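Local coordinates for STIL N-terminal domain-containing protein (PDB 5OI9) that probably takes part in centriole assembly as a STIL-family protein, here as its N-terminal domain, at residues I41-T44 and E45-R49; L242-L245 and D246-K250; P249-S253 and I254-G258. One frame throughout, in Å; residues are numbered along the deposited sequence.

Contact 1 of 3, residues I41-T44 and E45-R49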
ATOM      1  N   ILE A  41      -5.040  -5.679  10.733  1.00 16.00           N
ATOM      2  CA  ILE A  41      -6.328  -5.179  10.263  1.00 19.17           C
ATOM      3  C   ILE A  41      -7.244  -5.025  11.471  1.00 20.36           C
ATOM      4  O   ILE A  41      -7.469  -5.995  12.207  1.00 21.74           O
ATOM      5  CB  ILE A  41      -6.960  -6.123   9.226  1.00 22.49           C
ATOM      6  CG1 ILE A  41      -5.956  -6.486   8.128  1.00 30.61           C
ATOM      7  CG2 ILE A  41      -8.218  -5.504   8.627  1.00 21.77           C
ATOM      8  CD1 ILE A  41      -5.509  -5.320   7.277  1.00 27.05           C
ATOM      9  N   ASP A  42      -7.770  -3.820  11.677  1.00 18.76           N
ATOM     10  CA  ASP A  42      -8.769  -3.555  12.709  1.00 18.03           C
ATOM     11  C   ASP A  42     -10.085  -3.191  12.034  1.00 18.36           C
ATOM     12  O   ASP A  42     -10.134  -2.252  11.235  1.00 20.45           O
ATOM     13  CB  ASP A  42      -8.321  -2.431  13.645  1.00 21.15           C
ATOM     14  CG  ASP A  42      -7.122  -2.814  14.490  1.00 21.48           C
ATOM     15  OD1 ASP A  42      -6.943  -4.018  14.766  1.00 20.91           O
ATOM     16  OD2 ASP A  42      -6.358  -1.908  14.883  1.00 27.27           O
ATOM     17  N   ILE A  43     -11.144  -3.931  12.359  1.00 14.93           N
ATOM     18  CA  ILE A  43     -12.459  -3.764  11.744  1.00 16.20           C
ATOM     19  C   ILE A  43     -13.466  -3.489  12.851  1.00 16.92           C
ATOM     20  O   ILE A  43     -13.621  -4.302  13.768  1.00 15.69           O
ATOM     21  CB  ILE A  43     -12.875  -5.008  10.941  1.00 16.79           C
ATOM     22  CG1 ILE A  43     -11.750  -5.453  10.006  1.00 15.72           C
ATOM     23  CG2 ILE A  43     -14.151  -4.735  10.155  1.00 13.10           C
ATOM     24  CD1 ILE A  43     -12.098  -6.682   9.195  1.00 18.12           C
ATOM     25  N   THR A  44     -14.163  -2.359  12.760  1.00 14.74           N
ATOM     26  CA  THR A  44     -15.123  -2.011  13.797  1.00 19.73           C
ATOM     27  C   THR A  44     -16.387  -2.852  13.670  1.00 20.71           C
ATOM     28  O   THR A  44     -16.811  -3.223  12.571  1.00 19.35           O
ATOM     29  CB  THR A  44     -15.492  -0.527  13.732  1.00 16.51           C
ATOM     30  OG1 THR A  44     -16.261  -0.273  12.547  1.00 15.21           O
ATOM     31  CG2 THR A  44     -14.238   0.334  13.719  1.00 22.62           C
ATOM     32  N   GLU A  45     -16.986  -3.163  14.821  1.00 17.80           N
ATOM     33  CA  GLU A  45     -18.244  -3.903  14.821  0.50 21.07           C
ATOM     34  C   GLU A  45     -19.348  -3.116  14.128  1.00 16.76           C
ATOM     35  O   GLU A  45     -20.213  -3.706  13.471  1.00 20.88           O
ATOM     36  CB  GLU A  45     -18.645  -4.249  16.259  0.50 23.65           C
ATOM     37  CG  GLU A  45     -19.942  -5.039  16.398  0.50 25.80           C
ATOM     38  CD  GLU A  45     -21.171  -4.150  16.452  0.50 26.58           C
ATOM     39  OE1 GLU A  45     -21.018  -2.934  16.685  0.50 28.02           O
ATOM     40  OE2 GLU A  45     -22.289  -4.665  16.253  0.50 32.59           O
ATOM     41  N   LYS A  46     -19.323  -1.786  14.250  1.00 18.29           N
ATOM     42  CA  LYS A  46     -20.391  -0.963  13.690  1.00 22.78           C
ATOM     43  C   LYS A  46     -20.458  -1.075  12.170  1.00 20.80           C
ATOM     44  O   LYS A  46     -21.551  -1.172  11.601  1.00 17.00           O
ATOM     45  CB  LYS A  46     -20.199   0.495  14.105  1.00 27.10           C
ATOM     46  CG  LYS A  46     -21.396   1.385  13.821  1.00 33.57           C
ATOM     47  CD  LYS A  46     -20.989   2.846  13.795  1.00 40.84           C
ATOM     48  CE  LYS A  46     -20.143   3.199  15.010  1.00 38.87           C
ATOM     49  NZ  LYS A  46     -19.465   4.516  14.851  1.00 53.01           N
ATOM     50  N   CYS A  47     -19.309  -1.047  11.490  1.00 15.63           N
ATOM     51  CA  CYS A  47     -19.363  -1.125  10.032  1.00 20.79           C
ATOM     52  C   CYS A  47     -19.715  -2.533   9.571  1.00 15.73           C
ATOM     53  O   CYS A  47     -20.399  -2.695   8.555  1.00 17.62           O
ATOM     54  CB  CYS A  47     -18.052  -0.624   9.403  1.00 18.89           C
ATOM     55  SG  CYS A  47     -16.600  -1.712   9.463  1.00 23.71           S
ATOM     56  N   LEU A  48     -19.296  -3.559  10.317  1.00 15.91           N
ATOM     57  CA  LEU A  48     -19.771  -4.913  10.037  1.00 19.63           C
ATOM     58  C   LEU A  48     -21.274  -5.026  10.261  1.00 22.98           C
ATOM     59  O   LEU A  48     -21.971  -5.707   9.499  1.00 18.80           O
ATOM     60  CB  LEU A  48     -19.028  -5.928  10.907  1.00 22.08           C
ATOM     61  CG  LEU A  48     -17.553  -6.178  10.590  1.00 20.90           C
ATOM     62  CD1 LEU A  48     -16.930  -7.085  11.640  1.00 17.00           C
ATOM     63  CD2 LEU A  48     -17.394  -6.776   9.199  1.00 17.42           C
ATOM     64  N   ARG A  49     -21.792  -4.371  11.304  1.00 18.53           N
ATOM     65  CA  ARG A  49     -23.229  -4.409  11.556  1.00 21.13           C
ATOM     66  C   ARG A  49     -24.002  -3.718  10.438  1.00 18.60           C
ATOM     67  O   ARG A  49     -25.051  -4.209  10.004  1.00 21.75           O
ATOM     68  CB  ARG A  49     -23.546  -3.769  12.908  1.00 20.97           C
ATOM     69  CG  ARG A  49     -25.024  -3.812  13.279  1.00 30.21           C
ATOM     70  CD  ARG A  49     -25.298  -3.116  14.606  1.00 21.32           C
ATOM     71  NE  ARG A  49     -24.713  -3.830  15.737  1.00 26.12           N
ATOM     72  CZ  ARG A  49     -25.326  -4.803  16.404  1.00 30.75           C
ATOM     73  NH1 ARG A  49     -26.547  -5.182  16.055  1.00 33.10           N
ATOM     74  NH2 ARG A  49     -24.717  -5.398  17.421  1.00 27.46           N
TER
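Thr44 and Cys47 meet where a strand runs directly into a helix, with no residue between, and the pair is an example of side-chain N-capping. The hydroxyl OG1 of Thr44 lies 3.3 Å from Cys47 N and accepts its hydrogen along a fairly straight but weak bond (161° at the hydrogen). A chi1 of 69° sets OG1 between the backbone N and the carbonyl carbon of Thr44, from where it reaches forward over the first turn. One residue further on, Leu48 N points at Thr44 O from 3.4 Å, a second weak bond that begins the helical pattern; the next link, from Arg49 N to Glu45 O, is shorter at 2.8 Å.

Beside this polar joint lies an apolar one. With CG1 at chi1 -49°, Ile43 CG2 stands anti to the backbone N and enters the fork of Leu48, 3.7 Å from Leu48 CG, with the two side chains crossing at about a right angle. The same methyl touches Cys47 SG at 4.0 Å. With an alanine in place of Leu48 the fork would be gone, and Ile43 CG2 would probably lose most of its apolar cover from the helix.

Further out, strand 39-44 is held between neighbours: Ile43 bonds through its backbone to Met344, Thr44 to Ile89, and the side chain of Ile43 also packs on Ile170. On the helix, Arg49 reaches Glu334 O with NH1; its salt bridge to Glu45 is doubtful, because Glu45 is modelled in two conformers.

Chemically, the first turn of helix 45-61 has N-H groups with no preceding turn of helix to supply acceptors; Thr44 offers its hydroxyl and its carbonyl, though both bonds are weak.

Contact 2 of 3, residues L242-L245 and D246-K250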
ATOM      1  N   LEU A 242      19.269  16.516 -11.395  1.00 17.52           N
ATOM      2  CA  LEU A 242      18.190  17.494 -11.423  1.00 17.18           C
ATOM      3  C   LEU A 242      16.959  16.868 -10.785  1.00 16.53           C
ATOM      4  O   LEU A 242      16.528  15.787 -11.200  1.00 15.86           O
ATOM      5  CB  LEU A 242      17.885  17.940 -12.856  1.00 16.04           C
ATOM      6  CG  LEU A 242      18.712  19.097 -13.415  1.00 32.79           C
ATOM      7  CD1 LEU A 242      18.509  19.235 -14.917  1.00 35.96           C
ATOM      8  CD2 LEU A 242      18.327  20.385 -12.711  1.00 31.76           C
ATOM      9  N   LEU A 243      16.399  17.541  -9.785  1.00 16.75           N
ATOM     10  CA  LEU A 243      15.216  17.042  -9.097  1.00 15.29           C
ATOM     11  C   LEU A 243      13.962  17.494  -9.830  1.00 14.57           C
ATOM     12  O   LEU A 243      13.874  18.636 -10.291  1.00 12.34           O
ATOM     13  CB  LEU A 243      15.185  17.523  -7.647  1.00 14.56           C
ATOM     14  CG  LEU A 243      16.418  17.214  -6.792  1.00 15.54           C
ATOM     15  CD1 LEU A 243      16.110  17.442  -5.322  1.00 12.73           C
ATOM     16  CD2 LEU A 243      16.921  15.797  -7.023  1.00 12.91           C
ATOM     17  N   VAL A 244      12.992  16.590  -9.936  1.00 14.14           N
ATOM     18  CA  VAL A 244      11.784  16.817 -10.719  1.00 11.85           C
ATOM     19  C   VAL A 244      10.568  16.501  -9.860  1.00 15.23           C
ATOM     20  O   VAL A 244      10.566  15.524  -9.103  1.00 11.25           O
ATOM     21  CB  VAL A 244      11.778  15.961 -12.005  1.00 14.32           C
ATOM     22  CG1 VAL A 244      10.606  16.336 -12.888  1.00 12.30           C
ATOM     23  CG2 VAL A 244      13.090  16.118 -12.768  1.00 15.58           C
ATOM     24  N   LEU A 245       9.533  17.331  -9.978  1.00 11.65           N
ATOM     25  CA  LEU A 245       8.272  17.063  -9.302  1.00 13.79           C
ATOM     26  C   LEU A 245       7.587  15.845  -9.914  1.00 16.83           C
ATOM     27  O   LEU A 245       7.747  15.547 -11.101  1.00 16.54           O
ATOM     28  CB  LEU A 245       7.352  18.279  -9.394  1.00 13.46           C
ATOM     29  CG  LEU A 245       7.845  19.555  -8.712  1.00 22.84           C
ATOM     30  CD1 LEU A 245       6.882  20.703  -8.966  1.00 24.56           C
ATOM     31  CD2 LEU A 245       8.021  19.317  -7.221  1.00 18.57           C
ATOM     32  N   ASP A 246       6.803  15.139  -9.090  1.00 12.87           N
ATOM     33  CA  ASP A 246       6.118  13.944  -9.574  1.00 14.07           C
ATOM     34  C   ASP A 246       4.977  14.263 -10.534  1.00 17.39           C
ATOM     35  O   ASP A 246       4.391  13.336 -11.101  1.00 17.05           O
ATOM     36  CB  ASP A 246       5.598  13.105  -8.398  1.00 15.20           C
ATOM     37  CG  ASP A 246       4.562  13.836  -7.547  1.00 18.92           C
ATOM     38  OD1 ASP A 246       4.185  14.978  -7.881  1.00 15.69           O
ATOM     39  OD2 ASP A 246       4.124  13.253  -6.526  1.00 13.76           O
ATOM     40  N   SER A 247       4.655  15.544 -10.728  1.00 13.87           N
ATOM     41  CA  SER A 247       3.585  15.968 -11.620  1.00 17.19           C
ATOM     42  C   SER A 247       4.097  16.605 -12.905  1.00 20.01           C
ATOM     43  O   SER A 247       3.286  17.030 -13.734  1.00 23.06           O
ATOM     44  CB  SER A 247       2.665  16.957 -10.896  1.00 22.67           C
ATOM     45  OG  SER A 247       3.378  18.126 -10.527  1.00 21.71           O
ATOM     46  N   ASP A 248       5.407  16.693 -13.085  1.00 16.27           N
ATOM     47  CA  ASP A 248       5.977  17.318 -14.275  1.00 16.21           C
ATOM     48  C   ASP A 248       5.676  16.468 -15.503  1.00 20.58           C
ATOM     49  O   ASP A 248       6.099  15.307 -15.559  1.00 16.62           O
ATOM     50  CB  ASP A 248       7.482  17.490 -14.094  1.00 16.32           C
ATOM     51  CG  ASP A 248       8.092  18.474 -15.078  1.00 21.50           C
ATOM     52  OD1 ASP A 248       7.649  18.524 -16.246  1.00 25.72           O
ATOM     53  OD2 ASP A 248       9.026  19.200 -14.679  1.00 21.89           O
ATOM     54  N   PRO A 249       4.962  16.993 -16.503  1.00 21.06           N
ATOM     55  CA  PRO A 249       4.651  16.174 -17.688  1.00 22.25           C
ATOM     56  C   PRO A 249       5.878  15.723 -18.463  1.00 20.65           C
ATOM     57  O   PRO A 249       5.784  14.749 -19.221  1.00 19.54           O
ATOM     58  CB  PRO A 249       3.758  17.097 -18.532  1.00 23.31           C
ATOM     59  CG  PRO A 249       4.059  18.477 -18.046  1.00 21.60           C
ATOM     60  CD  PRO A 249       4.381  18.342 -16.589  1.00 22.29           C
ATOM     61  N   LYS A 250       7.025  16.385 -18.293  1.00 19.06           N
ATOM     62  CA  LYS A 250       8.254  15.955 -18.950  1.00 16.18           C
ATOM     63  C   LYS A 250       8.748  14.603 -18.452  1.00 17.90           C
ATOM     64  O   LYS A 250       9.634  14.018 -19.085  1.00 12.95           O
ATOM     65  CB  LYS A 250       9.354  16.999 -18.750  1.00 18.18           C
ATOM     66  CG  LYS A 250       9.083  18.326 -19.440  1.00 32.23           C
ATOM     67  CD  LYS A 250      10.230  19.303 -19.234  1.00 37.06           C
ATOM     68  CE  LYS A 250      10.322  19.755 -17.783  1.00 36.03           C
ATOM     69  NZ  LYS A 250       9.124  20.537 -17.368  1.00 45.01           N
TER
HETATM   70  O   HOH W   1       9.672  19.575 -12.064  1.00 18.39           O
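The carboxylate of Asp248 is approached obliquely from one face by Val244 CG1, which lies 3.7 Å from Asp248 OD2 and 3.5 Å from Asp248 CB. The same carboxylate makes an Asx turn, which follows a type I beta turn running from Leu245 to Asp248; together they bend the chain off the outermost strand 241-245 and into a 3-10 segment. Nitrogens of Lys250 come to the oxygens. Lys250 NZ sits on the syn lone pair of Asp248 OD1 at 2.7 Å, a salt bridge with a weaker second bond to OD2. Lys250 N meets the same OD1 from the anti side, 33° out of the carboxylate plane and 3.0 Å away, and this backbone bond, two residues on from the aspartate, defines the Asx turn.

With CG of Asp248 anti to the backbone N (chi1 -163°), one oxygen can reach Lys250 ahead while CB rests against Val244, the two side chains crossing at about a right angle. The beta turn is closed by Asp248 N, 3.3 Å from Leu245 O; the donor stands well above the carbonyl plane, 66° out of it. OD1 is thus gripped by two bonds, both from Lys250, which should hold the carboxylate against rotation and probably stabilise its negative charge.

Elsewhere in the fold, Trp260 NE1 donates to Val244 O just before the turn, and within it Asp246 OD2 is hydrogen-bonded to Ser159 OG. A water also links strand and turn, donating to Asp248 OD2 at 2.7 Å and accepting from Leu245 N at 3.1 Å.

Contact 3 of 3, residues P249-S253 and I254-G258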
ATOM      1  N   PRO A 249       4.962  16.993 -16.503  1.00 21.06           N
ATOM      2  CA  PRO A 249       4.651  16.174 -17.688  1.00 22.25           C
ATOM      3  C   PRO A 249       5.878  15.723 -18.463  1.00 20.65           C
ATOM      4  O   PRO A 249       5.784  14.749 -19.221  1.00 19.54           O
ATOM      5  CB  PRO A 249       3.758  17.097 -18.532  1.00 23.31           C
ATOM      6  CG  PRO A 249       4.059  18.477 -18.046  1.00 21.60           C
ATOM      7  CD  PRO A 249       4.381  18.342 -16.589  1.00 22.29           C
ATOM      8  N   LYS A 250       7.025  16.385 -18.293  1.00 19.06           N
ATOM      9  CA  LYS A 250       8.254  15.955 -18.950  1.00 16.18           C
ATOM     10  C   LYS A 250       8.748  14.603 -18.452  1.00 17.90           C
ATOM     11  O   LYS A 250       9.634  14.018 -19.085  1.00 12.95           O
ATOM     12  CB  LYS A 250       9.354  16.999 -18.750  1.00 18.18           C
ATOM     13  CG  LYS A 250       9.083  18.326 -19.440  1.00 32.23           C
ATOM     14  CD  LYS A 250      10.230  19.303 -19.234  1.00 37.06           C
ATOM     15  CE  LYS A 250      10.322  19.755 -17.783  1.00 36.03           C
ATOM     16  NZ  LYS A 250       9.124  20.537 -17.368  1.00 45.01           N
ATOM     17  N   LEU A 251       8.198  14.094 -17.344  1.00 15.65           N
ATOM     18  CA  LEU A 251       8.650  12.824 -16.785  1.00 15.69           C
ATOM     19  C   LEU A 251       8.510  11.664 -17.764  1.00 16.96           C
ATOM     20  O   LEU A 251       9.192  10.647 -17.603  1.00 17.43           O
ATOM     21  CB  LEU A 251       7.869  12.507 -15.509  1.00 12.79           C
ATOM     22  CG  LEU A 251       8.225  13.307 -14.256  1.00 13.37           C
ATOM     23  CD1 LEU A 251       7.186  13.067 -13.173  1.00 11.08           C
ATOM     24  CD2 LEU A 251       9.618  12.936 -13.765  1.00 12.27           C
ATOM     25  N   SER A 252       7.646  11.788 -18.773  1.00 15.74           N
ATOM     26  CA  SER A 252       7.402  10.663 -19.670  1.00 19.66           C
ATOM     27  C   SER A 252       8.615  10.342 -20.540  1.00 13.96           C
ATOM     28  O   SER A 252       8.786   9.188 -20.948  1.00 14.10           O
ATOM     29  CB  SER A 252       6.174  10.941 -20.539  1.00 19.13           C
ATOM     30  OG  SER A 252       6.330  12.132 -21.290  1.00 25.08           O
ATOM     31  N   SER A 253       9.471  11.327 -20.833  1.00 14.61           N
ATOM     32  CA  SER A 253      10.624  11.053 -21.684  1.00 18.04           C
ATOM     33  C   SER A 253      11.929  11.698 -21.230  1.00 16.43           C
ATOM     34  O   SER A 253      12.961  11.450 -21.862  1.00 13.80           O
ATOM     35  CB  SER A 253      10.329  11.477 -23.135  1.00 16.64           C
ATOM     36  OG  SER A 253       9.920  12.829 -23.199  1.00 22.62           O
ATOM     37  N   ILE A 254      11.928  12.500 -20.174  1.00 14.76           N
ATOM     38  CA  ILE A 254      13.193  13.033 -19.652  1.00 13.56           C
ATOM     39  C   ILE A 254      14.051  11.872 -19.153  1.00 14.84           C
ATOM     40  O   ILE A 254      13.503  10.890 -18.618  1.00 10.49           O
ATOM     41  CB  ILE A 254      12.917  14.053 -18.536  1.00 17.18           C
ATOM     42  CG1 ILE A 254      14.165  14.879 -18.202  1.00 20.63           C
ATOM     43  CG2 ILE A 254      12.371  13.377 -17.279  1.00 11.57           C
ATOM     44  CD1 ILE A 254      13.917  15.968 -17.179  1.00 25.01           C
ATOM     45  N   PRO A 255      15.372  11.896 -19.342  1.00 15.42           N
ATOM     46  CA  PRO A 255      16.209  10.782 -18.861  1.00 16.30           C
ATOM     47  C   PRO A 255      16.272  10.761 -17.340  1.00 14.74           C
ATOM     48  O   PRO A 255      16.769  11.699 -16.713  1.00 17.36           O
ATOM     49  CB  PRO A 255      17.580  11.075 -19.484  1.00 17.74           C
ATOM     50  CG  PRO A 255      17.570  12.546 -19.745  1.00 16.83           C
ATOM     51  CD  PRO A 255      16.154  12.874 -20.119  1.00 15.36           C
ATOM     52  N   LEU A 256      15.775   9.678 -16.750  1.00 13.73           N
ATOM     53  CA  LEU A 256      15.667   9.547 -15.304  1.00  9.33           C
ATOM     54  C   LEU A 256      16.671   8.525 -14.787  1.00  9.89           C
ATOM     55  O   LEU A 256      16.927   7.507 -15.435  1.00  9.81           O
ATOM     56  CB  LEU A 256      14.246   9.143 -14.902  1.00 10.45           C
ATOM     57  CG  LEU A 256      13.157  10.175 -15.213  1.00 10.51           C
ATOM     58  CD1 LEU A 256      11.774   9.615 -14.927  1.00 14.96           C
ATOM     59  CD2 LEU A 256      13.400  11.452 -14.412  1.00  8.47           C
ATOM     60  N   VAL A 257      17.235   8.803 -13.611  1.00  8.45           N
ATOM     61  CA  VAL A 257      18.228   7.936 -12.988  1.00  9.36           C
ATOM     62  C   VAL A 257      17.837   7.509 -11.583  1.00 11.30           C
ATOM     63  O   VAL A 257      18.618   6.818 -10.922  1.00  8.58           O
ATOM     64  CB  VAL A 257      19.620   8.599 -12.970  1.00 14.16           C
ATOM     65  CG1 VAL A 257      20.164   8.739 -14.385  1.00  8.73           C
ATOM     66  CG2 VAL A 257      19.546   9.957 -12.275  1.00  7.69           C
ATOM     67  N   GLY A 258      16.666   7.902 -11.101  1.00 12.74           N
ATOM     68  CA  GLY A 258      16.262   7.523  -9.761  1.00 13.46           C
ATOM     69  C   GLY A 258      15.163   8.435  -9.246  1.00 10.27           C
ATOM     70  O   GLY A 258      14.408   9.020 -10.020  1.00 11.93           O
TER
HETATM   71  O   HOH W   2      11.344   9.106 -18.427  1.00 14.59           O
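Ile254 has CG1 extended away from its backbone N (chi1 -166°), which drops CG2 between the N and the carbonyl carbon and brings that methyl against the preceding turn, 3.3 Å from Lys250 O and 3.8 Å from Leu251 CA. Leu251 and Leu256 cross at about a right angle, Leu251 CD2 meeting Leu256 CD2 at 4.1 Å.

Lys250 O is the polar centre of the turn. Ile254 N donates to it from 3.0 Å, nearly along the C=O axis (171° at the oxygen), while Ser253 N donates from 3.2 Å, so two backbone bonds grip one carbonyl. A water then ties Leu251 O to Ile254 O, donating to each at 2.8 Å. Outside the turn, Ser253 O accepts from Asn287 ND2, and Leu251 and Leu256 both pack on Leu285.

Ile254 also rests on Ala234 and Leu251 on Tyr232, both of strand 229-235. Strands 241-245 and 256-264 both run antiparallel to that strand, one on each side of it in the mixed sheet, and hence parallel to each other, so the link between them is a crossover made by a loop with a 3-10 turn.

In the fold
Contacts 2 and 3 form one continuous bend: they share Pro249 and Lys250, their centres lie 7 Å apart, and both reach the same mixed sheet. Leu251 joins them, its CD2 3.6 Å from Val244 CG1 and its CD1 3.3 Å from Leu245 O, so the 3-10 turn packs back on the strand it has left. Contact 1 belongs to the other sheet and lies across the chain's centre, with its centre 40 Å from that of contact 2 and 43 Å from that of contact 3; nearest atoms are about 25 and 30 Å away. All three lie at the ends of strands, contacts 1 and 2 where one finishes and contact 3 where one begins, and none can be assigned to a ligand or partner-binding site.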